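Local coordinates for encapsulated ferritin-like protein (Haliangium ochraceum, PDB 5N5F), which oxidises Fe(2+) to Fe(3+) as a ferritin-like cargo ferroxidase and passes the iron on for storage inside an encapsulin nanocompartment, at residues 19-24 and 70-75; 33-38 and 60-65; 37-42 and 53-58. All coordinates share one frame; numbering follows the deposited sequence.

Interaction 1: 19-24 and 70-75; sequences KNMHRA and EWIRRR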
loop_
_atom_site.group_PDB
_atom_site.type_symbol
_atom_site.label_atom_id
_atom_site.label_comp_id
_atom_site.label_asym_id
_atom_site.label_seq_id
_atom_site.Cartn_x
_atom_site.Cartn_y
_atom_site.Cartn_z
ATOM N N LYS B 19 -21.040 1.375 13.095
ATOM C CA LYS B 19 -19.725 0.861 13.461
ATOM C C LYS B 19 -19.744 -0.654 13.622
ATOM O O LYS B 19 -18.793 -1.335 13.225
ATOM C CB LYS B 19 -19.239 1.540 14.741
ATOM C CG LYS B 19 -19.054 3.046 14.597
ATOM C CD LYS B 19 -18.056 3.593 15.605
ATOM C CE LYS B 19 -18.644 3.671 17.003
ATOM N NZ LYS B 19 -19.347 4.960 17.233
ATOM N N ASN B 20 -20.817 -1.203 14.197
ATOM C CA ASN B 20 -20.930 -2.655 14.289
ATOM C C ASN B 20 -21.126 -3.283 12.917
ATOM O O ASN B 20 -20.634 -4.388 12.667
ATOM C CB ASN B 20 -22.079 -3.036 15.221
ATOM C CG ASN B 20 -21.763 -2.759 16.676
ATOM O OD1 ASN B 20 -20.643 -2.988 17.135
ATOM N ND2 ASN B 20 -22.749 -2.259 17.410
ATOM N N MET B 21 -21.839 -2.600 12.021
ATOM C CA MET B 21 -21.953 -3.079 10.648
ATOM C C MET B 21 -20.603 -3.037 9.944
ATOM O O MET B 21 -20.288 -3.914 9.132
ATOM C CB MET B 21 -22.976 -2.237 9.888
ATOM C CG MET B 21 -23.420 -2.831 8.566
ATOM S SD MET B 21 -24.232 -4.438 8.713
ATOM C CE MET B 21 -25.428 -4.139 10.010
ATOM N N HIS B 22 -19.797 -2.014 10.233
ATOM C CA HIS B 22 -18.447 -1.951 9.683
ATOM C C HIS B 22 -17.630 -3.163 10.118
ATOM O O HIS B 22 -17.014 -3.842 9.288
ATOM C CB HIS B 22 -17.776 -0.646 10.120
ATOM C CG HIS B 22 -16.285 -0.648 9.974
ATOM N ND1 HIS B 22 -15.657 -0.646 8.747
ATOM C CD2 HIS B 22 -15.298 -0.651 10.902
ATOM C CE1 HIS B 22 -14.348 -0.647 8.926
ATOM N NE2 HIS B 22 -14.104 -0.651 10.224
ATOM N N ARG B 23 -17.627 -3.459 11.420
ATOM C CA ARG B 23 -16.881 -4.611 11.915
ATOM C C ARG B 23 -17.329 -5.894 11.228
ATOM O O ARG B 23 -16.501 -6.742 10.878
ATOM C CB ARG B 23 -17.038 -4.728 13.432
ATOM C CG ARG B 23 -16.459 -3.548 14.196
ATOM C CD ARG B 23 -16.588 -3.713 15.702
ATOM N NE ARG B 23 -15.979 -2.589 16.410
ATOM C CZ ARG B 23 -16.631 -1.516 16.855
ATOM N NH1 ARG B 23 -17.940 -1.396 16.691
ATOM N NH2 ARG B 23 -15.963 -0.554 17.479
ATOM N N ALA B 24 -18.635 -6.052 11.011
ATOM C CA ALA B 24 -19.123 -7.267 10.368
ATOM C C ALA B 24 -18.764 -7.292 8.888
ATOM O O ALA B 24 -18.362 -8.336 8.361
ATOM C CB ALA B 24 -20.633 -7.393 10.560
ATOM N N GLU B 70 -25.491 -13.723 7.774
ATOM C CA GLU B 70 -26.773 -13.864 8.452
ATOM C C GLU B 70 -26.909 -12.854 9.584
ATOM O O GLU B 70 -28.000 -12.325 9.823
ATOM C CB GLU B 70 -26.940 -15.290 8.977
ATOM C CG GLU B 70 -28.205 -15.518 9.814
ATOM C CD GLU B 70 -29.493 -15.279 9.044
ATOM O OE1 GLU B 70 -29.428 -15.030 7.822
ATOM O OE2 GLU B 70 -30.578 -15.340 9.666
ATOM N N TRP B 71 -25.817 -12.576 10.299
ATOM C CA TRP B 71 -25.872 -11.533 11.316
ATOM C C TRP B 71 -26.197 -10.184 10.687
ATOM O O TRP B 71 -27.038 -9.435 11.198
ATOM C CB TRP B 71 -24.554 -11.464 12.081
ATOM C CG TRP B 71 -24.596 -10.502 13.223
ATOM C CD1 TRP B 71 -24.842 -10.797 14.532
ATOM C CD2 TRP B 71 -24.393 -9.085 13.163
ATOM N NE1 TRP B 71 -24.802 -9.652 15.290
ATOM C CE2 TRP B 71 -24.532 -8.587 14.472
ATOM C CE3 TRP B 71 -24.106 -8.189 12.127
ATOM C CZ2 TRP B 71 -24.391 -7.235 14.775
ATOM C CZ3 TRP B 71 -23.970 -6.847 12.430
ATOM C CH2 TRP B 71 -24.112 -6.383 13.743
ATOM N N ILE B 72 -25.547 -9.866 9.566
ATOM C CA ILE B 72 -25.846 -8.628 8.852
ATOM C C ILE B 72 -27.311 -8.595 8.431
ATOM O O ILE B 72 -27.989 -7.570 8.573
ATOM C CB ILE B 72 -24.905 -8.480 7.642
ATOM C CG1 ILE B 72 -23.464 -8.286 8.123
ATOM C CG2 ILE B 72 -25.337 -7.319 6.747
ATOM C CD1 ILE B 72 -22.444 -8.323 7.021
ATOM N N ARG B 73 -27.822 -9.710 7.904
ATOM C CA ARG B 73 -29.185 -9.717 7.377
ATOM C C ARG B 73 -30.205 -9.427 8.468
ATOM O O ARG B 73 -31.224 -8.771 8.218
ATOM C CB ARG B 73 -29.498 -11.060 6.720
ATOM C CG ARG B 73 -30.852 -11.086 6.005
ATOM C CD ARG B 73 -31.352 -12.503 5.791
ATOM N NE ARG B 73 -31.716 -13.142 7.051
ATOM C CZ ARG B 73 -32.905 -13.033 7.640
ATOM N NH1 ARG B 73 -33.865 -12.302 7.093
ATOM N NH2 ARG B 73 -33.130 -13.656 8.787
ATOM N N ARG B 74 -29.964 -9.923 9.681
ATOM C CA ARG B 74 -30.919 -9.739 10.763
ATOM C C ARG B 74 -30.992 -8.302 11.261
ATOM O O ARG B 74 -31.946 -7.962 11.969
ATOM C CB ARG B 74 -30.568 -10.676 11.921
ATOM C CG ARG B 74 -30.739 -12.146 11.578
ATOM C CD ARG B 74 -30.264 -13.050 12.707
ATOM N NE ARG B 74 -30.385 -14.459 12.346
ATOM C CZ ARG B 74 -30.258 -15.469 13.201
ATOM N NH1 ARG B 74 -30.005 -15.235 14.483
ATOM N NH2 ARG B 74 -30.387 -16.714 12.771
ATOM N N ARG B 75 -30.032 -7.448 10.899
ATOM C CA ARG B 75 -30.003 -6.069 11.371
ATOM C C ARG B 75 -29.989 -5.059 10.230
ATOM O O ARG B 75 -29.887 -3.853 10.485
ATOM C CB ARG B 75 -28.793 -5.852 12.283
ATOM C CG ARG B 75 -28.903 -6.575 13.611
ATOM C CD ARG B 75 -27.576 -6.601 14.332
ATOM N NE ARG B 75 -27.674 -7.291 15.614
ATOM C CZ ARG B 75 -27.742 -8.612 15.751
ATOM N NH1 ARG B 75 -27.724 -9.400 14.683
ATOM N NH2 ARG B 75 -27.830 -9.147 16.960
#
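Met21 and Ile72 lie at the closest backbone approach, CA to CA 7.0 Å, of two nearly antiparallel helical segments, 19-24 and 70-75, whose axes come within 10.5 Å at an angle of 155°. The small methyl of Ala24 points at the partner helix and meets two neighbouring side chains there, its CB 3.8 Å from Ile72 CG1 and 3.9 Å from Trp71 CZ3. Across the wide spacing Met21 reaches the same two residues. Its first torsion and the bend at chi2 (61°) set SD 3.7 Å from Ile72 CG2, and the bend at chi3 (49°) then turns CE to within 3.9 Å of Trp71 CZ3; a flexible, unbranched thioether suits this double task. Trp71 reaches across with the six-membered end of its indole, and Asn20 CB packs on CH2. No hydrogen bond joins the segments, and several polar ends turn to neighbouring subunits: Trp71 NE1 donates to Glu47 of one such subunit, which also pairs with Arg75, while Asn20 ND2 bonds to Ser46 of that same subunit. This is apolar packing in the antiparallel helical hairpin of the N-terminal, ferritin-like domain, which crystallises as a decameric ring.

Interaction 2: 33-38 and 60-65; sequences EAVDWY and EEVEHA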
loop_
_atom_site.group_PDB
_atom_site.type_symbol
_atom_site.label_atom_id
_atom_site.label_comp_id
_atom_site.label_asym_id
_atom_site.label_seq_id
_atom_site.Cartn_x
_atom_site.Cartn_y
_atom_site.Cartn_z
ATOM N N GLU B 33 -12.056 -13.053 1.070
ATOM C CA GLU B 33 -10.716 -13.026 0.494
ATOM C C GLU B 33 -9.989 -14.342 0.740
ATOM O O GLU B 33 -9.305 -14.859 -0.152
ATOM C CB GLU B 33 -9.929 -11.845 1.063
ATOM C CG GLU B 33 -10.443 -10.498 0.571
ATOM C CD GLU B 33 -9.731 -9.315 1.196
ATOM O OE1 GLU B 33 -8.904 -9.520 2.109
ATOM O OE2 GLU B 33 -10.000 -8.172 0.769
ATOM N N ALA B 34 -10.137 -14.908 1.941
ATOM C CA ALA B 34 -9.562 -16.219 2.218
ATOM C C ALA B 34 -10.100 -17.276 1.261
ATOM O O ALA B 34 -9.360 -18.170 0.831
ATOM C CB ALA B 34 -9.847 -16.614 3.666
ATOM N N VAL B 35 -11.391 -17.194 0.920
ATOM C CA VAL B 35 -11.991 -18.165 0.006
ATOM C C VAL B 35 -11.324 -18.093 -1.361
ATOM O O VAL B 35 -11.037 -19.121 -1.985
ATOM C CB VAL B 35 -13.512 -17.933 -0.091
ATOM C CG1 VAL B 35 -14.136 -18.808 -1.176
ATOM C CG2 VAL B 35 -14.173 -18.210 1.250
ATOM N N ASP B 36 -11.079 -16.880 -1.856
ATOM C CA ASP B 36 -10.438 -16.730 -3.158
ATOM C C ASP B 36 -8.974 -17.159 -3.104
ATOM O O ASP B 36 -8.497 -17.879 -3.989
ATOM C CB ASP B 36 -10.561 -15.280 -3.629
ATOM C CG ASP B 36 -9.973 -15.060 -5.006
ATOM O OD1 ASP B 36 -9.761 -16.049 -5.732
ATOM O OD2 ASP B 36 -9.732 -13.889 -5.368
ATOM N N TRP B 37 -8.249 -16.737 -2.069
ATOM C CA TRP B 37 -6.819 -17.021 -1.998
ATOM C C TRP B 37 -6.542 -18.499 -1.740
ATOM O O TRP B 37 -5.551 -19.038 -2.249
ATOM C CB TRP B 37 -6.175 -16.161 -0.913
ATOM C CG TRP B 37 -6.312 -14.694 -1.167
ATOM C CD1 TRP B 37 -6.625 -14.090 -2.354
ATOM C CD2 TRP B 37 -6.152 -13.639 -0.212
ATOM N NE1 TRP B 37 -6.666 -12.725 -2.195
ATOM C CE2 TRP B 37 -6.377 -12.423 -0.889
ATOM C CE3 TRP B 37 -5.840 -13.604 1.150
ATOM C CZ2 TRP B 37 -6.299 -11.187 -0.251
ATOM C CZ3 TRP B 37 -5.763 -12.377 1.782
ATOM C CH2 TRP B 37 -5.991 -11.185 1.082
ATOM N N TYR B 38 -7.392 -19.170 -0.964
ATOM C CA TYR B 38 -7.174 -20.592 -0.711
ATOM C C TYR B 38 -7.362 -21.408 -1.982
ATOM O O TYR B 38 -6.574 -22.318 -2.263
ATOM C CB TYR B 38 -8.115 -21.090 0.384
ATOM C CG TYR B 38 -7.721 -20.673 1.787
ATOM C CD1 TYR B 38 -6.803 -19.652 2.010
ATOM C CD2 TYR B 38 -8.266 -21.313 2.890
ATOM C CE1 TYR B 38 -6.451 -19.275 3.295
ATOM C CE2 TYR B 38 -7.916 -20.950 4.177
ATOM C CZ TYR B 38 -7.012 -19.931 4.374
ATOM O OH TYR B 38 -6.673 -19.573 5.658
ATOM N N GLU B 60 -14.433 -23.907 5.523
ATOM C CA GLU B 60 -14.832 -23.318 6.796
ATOM C C GLU B 60 -14.834 -21.797 6.729
ATOM O O GLU B 60 -15.603 -21.149 7.448
ATOM C CB GLU B 60 -13.919 -23.814 7.916
ATOM C CG GLU B 60 -14.044 -25.311 8.167
ATOM C CD GLU B 60 -13.450 -25.752 9.495
ATOM O OE1 GLU B 60 -12.808 -24.925 10.174
ATOM O OE2 GLU B 60 -13.635 -26.931 9.862
ATOM N N GLU B 61 -13.993 -21.205 5.875
ATOM C CA GLU B 61 -14.065 -19.761 5.671
ATOM C C GLU B 61 -15.396 -19.371 5.039
ATOM O O GLU B 61 -15.979 -18.342 5.397
ATOM C CB GLU B 61 -12.898 -19.282 4.804
ATOM C CG GLU B 61 -11.518 -19.504 5.421
ATOM C CD GLU B 61 -11.402 -18.944 6.826
ATOM O OE1 GLU B 61 -11.718 -17.752 7.025
ATOM O OE2 GLU B 61 -11.010 -19.705 7.734
ATOM N N VAL B 62 -15.890 -20.178 4.097
ATOM C CA VAL B 62 -17.230 -19.957 3.555
ATOM C C VAL B 62 -18.256 -19.980 4.680
ATOM O O VAL B 62 -19.118 -19.099 4.779
ATOM C CB VAL B 62 -17.561 -21.006 2.478
ATOM C CG1 VAL B 62 -18.994 -20.813 1.952
ATOM C CG2 VAL B 62 -16.574 -20.931 1.334
ATOM N N GLU B 63 -18.178 -20.995 5.546
ATOM C CA GLU B 63 -19.116 -21.097 6.658
ATOM C C GLU B 63 -19.048 -19.864 7.548
ATOM O O GLU B 63 -20.075 -19.383 8.038
ATOM C CB GLU B 63 -18.830 -22.361 7.472
ATOM C CG GLU B 63 -19.804 -22.593 8.618
ATOM C CD GLU B 63 -19.681 -23.980 9.224
ATOM O OE1 GLU B 63 -18.713 -24.692 8.888
ATOM O OE2 GLU B 63 -20.558 -24.358 10.031
ATOM N N HIS B 64 -17.843 -19.340 7.773
ATOM C CA HIS B 64 -17.709 -18.129 8.573
ATOM C C HIS B 64 -18.352 -16.940 7.871
ATOM O O HIS B 64 -19.015 -16.118 8.513
ATOM C CB HIS B 64 -16.232 -17.858 8.858
ATOM C CG HIS B 64 -15.579 -18.906 9.705
ATOM N ND1 HIS B 64 -14.249 -18.850 10.066
ATOM C CD2 HIS B 64 -16.074 -20.035 10.264
ATOM C CE1 HIS B 64 -13.954 -19.900 10.811
ATOM N NE2 HIS B 64 -15.043 -20.635 10.946
ATOM N N ALA B 65 -18.174 -16.845 6.550
ATOM C CA ALA B 65 -18.755 -15.747 5.785
ATOM C C ALA B 65 -20.276 -15.754 5.871
ATOM O O ALA B 65 -20.901 -14.702 6.049
ATOM C CB ALA B 65 -18.307 -15.840 4.328
#
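Segments 33-38 and 60-65 run almost antiparallel, at 161°, with helix axes 9.0 Å apart and Val35 opposite Glu61 at a CA-CA distance of 6.2 Å. Val35 and Val62 cross at about a right angle, and the CG2 methyl of one meets CG2 of the other at 3.6 Å; compact branched side chains fill this spacing. Glu61 points toward the other helix but offers its aliphatic part to it: CB lies 3.9 Å from Val35 CG2, and CG rests 3.8 Å from the methyl of Ala34, CB. The bend at chi2 (-52°) folds the carboxylate alongside Ala34, with OE1 still near its CB. Ala34 is small enough to let the glutamate chain pass, and Tyr38 CE2 flanks the same CG at 4.1 Å, its ring plane turned 58° from the carboxylate plane. His64 NE2 bonds to Glu60 of a neighbouring subunit. The carboxylate of Glu61 lies close to its counterpart in that subunit, a meeting of like charges consistent with a site for a cation. With nearby Glu31, Glu61 and His64 are the probable iron ligands, as in related proteins, consistent with a ferroxidase centre formed where two subunits meet.

Interaction 3: 37-42 and 53-58; sequences WYQQRA and VLIHNK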
loop_
_atom_site.group_PDB
_atom_site.type_symbol
_atom_site.label_atom_id
_atom_site.label_comp_id
_atom_site.label_asym_id
_atom_site.label_seq_id
_atom_site.Cartn_x
_atom_site.Cartn_y
_atom_site.Cartn_z
ATOM N N TRP B 37 -8.249 -16.737 -2.069
ATOM C CA TRP B 37 -6.819 -17.021 -1.998
ATOM C C TRP B 37 -6.542 -18.499 -1.740
ATOM O O TRP B 37 -5.551 -19.038 -2.249
ATOM C CB TRP B 37 -6.175 -16.161 -0.913
ATOM C CG TRP B 37 -6.312 -14.694 -1.167
ATOM C CD1 TRP B 37 -6.625 -14.090 -2.354
ATOM C CD2 TRP B 37 -6.152 -13.639 -0.212
ATOM N NE1 TRP B 37 -6.666 -12.725 -2.195
ATOM C CE2 TRP B 37 -6.377 -12.423 -0.889
ATOM C CE3 TRP B 37 -5.840 -13.604 1.150
ATOM C CZ2 TRP B 37 -6.299 -11.187 -0.251
ATOM C CZ3 TRP B 37 -5.763 -12.377 1.782
ATOM C CH2 TRP B 37 -5.991 -11.185 1.082
ATOM N N TYR B 38 -7.392 -19.170 -0.964
ATOM C CA TYR B 38 -7.174 -20.592 -0.711
ATOM C C TYR B 38 -7.362 -21.408 -1.982
ATOM O O TYR B 38 -6.574 -22.318 -2.263
ATOM C CB TYR B 38 -8.115 -21.090 0.384
ATOM C CG TYR B 38 -7.721 -20.673 1.787
ATOM C CD1 TYR B 38 -6.803 -19.652 2.010
ATOM C CD2 TYR B 38 -8.266 -21.313 2.890
ATOM C CE1 TYR B 38 -6.451 -19.275 3.295
ATOM C CE2 TYR B 38 -7.916 -20.950 4.177
ATOM C CZ TYR B 38 -7.012 -19.931 4.374
ATOM O OH TYR B 38 -6.673 -19.573 5.658
ATOM N N GLN B 39 -8.395 -21.098 -2.767
ATOM C CA GLN B 39 -8.614 -21.832 -4.007
ATOM C C GLN B 39 -7.445 -21.647 -4.963
ATOM O O GLN B 39 -6.969 -22.614 -5.568
ATOM C CB GLN B 39 -9.924 -21.384 -4.659
ATOM C CG GLN B 39 -10.320 -22.210 -5.872
ATOM C CD GLN B 39 -10.489 -23.683 -5.548
ATOM O OE1 GLN B 39 -11.311 -24.058 -4.712
ATOM N NE2 GLN B 39 -9.700 -24.525 -6.203
ATOM N N GLN B 40 -6.961 -20.412 -5.106
ATOM C CA GLN B 40 -5.812 -20.159 -5.971
ATOM C C GLN B 40 -4.596 -20.964 -5.522
ATOM O O GLN B 40 -3.908 -21.586 -6.341
ATOM C CB GLN B 40 -5.486 -18.668 -5.980
ATOM C CG GLN B 40 -6.498 -17.807 -6.709
ATOM C CD GLN B 40 -6.102 -16.347 -6.718
ATOM O OE1 GLN B 40 -4.927 -16.013 -6.868
ATOM N NE2 GLN B 40 -7.084 -15.465 -6.550
ATOM N N ARG B 41 -4.304 -20.952 -4.220
ATOM C CA ARG B 41 -3.122 -21.652 -3.731
ATOM C C ARG B 41 -3.288 -23.163 -3.818
ATOM O O ARG B 41 -2.313 -23.875 -4.087
ATOM C CB ARG B 41 -2.814 -21.218 -2.297
ATOM C CG ARG B 41 -2.325 -19.774 -2.206
ATOM C CD ARG B 41 -1.537 -19.515 -0.934
ATOM N NE ARG B 41 -2.402 -19.325 0.226
ATOM C CZ ARG B 41 -2.833 -18.146 0.667
ATOM N NH1 ARG B 41 -2.485 -17.023 0.052
ATOM N NH2 ARG B 41 -3.617 -18.092 1.735
ATOM N N ALA B 42 -4.507 -23.671 -3.618
ATOM C CA ALA B 42 -4.742 -25.104 -3.765
ATOM C C ALA B 42 -4.600 -25.538 -5.220
ATOM O O ALA B 42 -4.115 -26.642 -5.498
ATOM C CB ALA B 42 -6.124 -25.468 -3.229
ATOM N N VAL B 53 -5.728 -29.736 2.928
ATOM C CA VAL B 53 -5.843 -28.820 4.061
ATOM C C VAL B 53 -6.390 -27.476 3.596
ATOM O O VAL B 53 -7.257 -26.882 4.248
ATOM C CB VAL B 53 -4.480 -28.659 4.764
ATOM C CG1 VAL B 53 -4.563 -27.616 5.877
ATOM C CG2 VAL B 53 -4.005 -29.994 5.329
ATOM N N LEU B 54 -5.897 -26.981 2.459
ATOM C CA LEU B 54 -6.324 -25.676 1.969
ATOM C C LEU B 54 -7.808 -25.674 1.620
ATOM O O LEU B 54 -8.527 -24.722 1.944
ATOM C CB LEU B 54 -5.487 -25.277 0.754
ATOM C CG LEU B 54 -4.047 -24.827 1.021
ATOM C CD1 LEU B 54 -3.308 -24.652 -0.293
ATOM C CD2 LEU B 54 -4.004 -23.535 1.827
ATOM N N ILE B 55 -8.284 -26.732 0.958
ATOM C CA ILE B 55 -9.697 -26.814 0.597
ATOM C C ILE B 55 -10.558 -26.946 1.846
ATOM O O ILE B 55 -11.605 -26.299 1.968
ATOM C CB ILE B 55 -9.931 -27.984 -0.380
ATOM C CG1 ILE B 55 -9.119 -27.793 -1.666
ATOM C CG2 ILE B 55 -11.424 -28.137 -0.711
ATOM C CD1 ILE B 55 -9.570 -26.628 -2.543
ATOM N N HIS B 56 -10.134 -27.788 2.792
ATOM C CA HIS B 56 -10.924 -28.004 3.999
ATOM C C HIS B 56 -11.121 -26.707 4.770
ATOM O O HIS B 56 -12.222 -26.425 5.255
ATOM C CB HIS B 56 -10.249 -29.046 4.889
ATOM C CG HIS B 56 -10.887 -29.192 6.235
ATOM N ND1 HIS B 56 -10.636 -28.324 7.276
ATOM C CD2 HIS B 56 -11.764 -30.107 6.712
ATOM C CE1 HIS B 56 -11.332 -28.697 8.336
ATOM N NE2 HIS B 56 -12.024 -29.776 8.020
ATOM N N ASN B 57 -10.065 -25.910 4.904
ATOM C CA ASN B 57 -10.177 -24.664 5.648
ATOM C C ASN B 57 -10.839 -23.577 4.812
ATOM O O ASN B 57 -11.549 -22.728 5.361
ATOM C CB ASN B 57 -8.797 -24.220 6.134
ATOM C CG ASN B 57 -8.216 -25.168 7.172
ATOM O OD1 ASN B 57 -8.928 -26.004 7.737
ATOM N ND2 ASN B 57 -6.922 -25.040 7.434
ATOM N N LYS B 58 -10.628 -23.592 3.495
ATOM C CA LYS B 58 -11.398 -22.726 2.612
ATOM C C LYS B 58 -12.887 -22.879 2.888
ATOM O O LYS B 58 -13.615 -21.891 3.037
ATOM C CB LYS B 58 -11.088 -23.062 1.150
ATOM C CG LYS B 58 -11.977 -22.345 0.137
ATOM C CD LYS B 58 -11.922 -22.986 -1.237
ATOM C CE LYS B 58 -13.274 -22.875 -1.926
ATOM N NZ LYS B 58 -13.195 -23.106 -3.399
#
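Tyr38 and Lys58 mark the closest backbone approach of segments 37-42 and 53-58, with CA atoms 5.8 Å apart on antiparallel helices whose axes close to 8.9 Å. Their side chains slide past each other in opposite directions, and Tyr38 CB packs on Lys58 CB at 3.6 Å. The tyrosine CG stands anti to its carbonyl carbon (chi1 -76°), which carries the ring along the opposing backbone; Lys58 N then lies at the ring edge, near its plane, 3.3 Å from Tyr38 CD2, and Asn57 CB adjoins CE2 obliquely. Exchanging Tyr38 for an alanine would probably open a gap beside the backbone of Asn57 and Lys58, which would lose the ring that now lies along it. One residue on, Gln39 leaves its helix with CG anti to the backbone N and then bends at chi2 (59°), bringing OE1 to Lys58 NZ. Lys58 is largely extended, and its ammonium donates to Gln39 OE1 in a bond modelled at only 2.5 Å, shorter than expected, so the exact distance is doubtful. The amide NE2 turns back to Asp43, so both ends of the glutamine amide are used. These contacts belong to the helical hairpin of the ferritin-like subunit, near the turn that connects helix 16-44 to helix 48-75. There Ala42 supplies the small residue on which two branched chains close: Ile55 CD1 reaches its CB at 3.7 Å, and Leu54 CB stands 4.0 Å from the same methyl. Ile55 begins by pointing away, but CG1 and CD1 fold back toward Ala42, where CD1 also touches Gln39 OE1. Leu54 rests CD1 on the backbone at Ala42 and beside CB of Arg41, whose guanidinium continues outward to a salt bridge with Glu30 of a neighbouring subunit.

From the N terminus, helix 16-44 contributes 19-24, then 33-38, then 37-42, and after the short connection helix 48-75 returns through 53-58, 60-65 and 70-75. The first segments therefore pair with the last: interaction 3 closes the shortest loop, interaction 2 a longer one from overlapping residues, and interaction 1 the longest, with both others nested inside it and none crossing. Interactions 2 and 3 share Trp37 and Tyr38 and touch, their centres about 8 Å apart; interaction 1 lies on the opposite side of the chain's centre from interaction 3, about 26 Å away between centres. Together they tie the two long helices from the connecting turn to the far end.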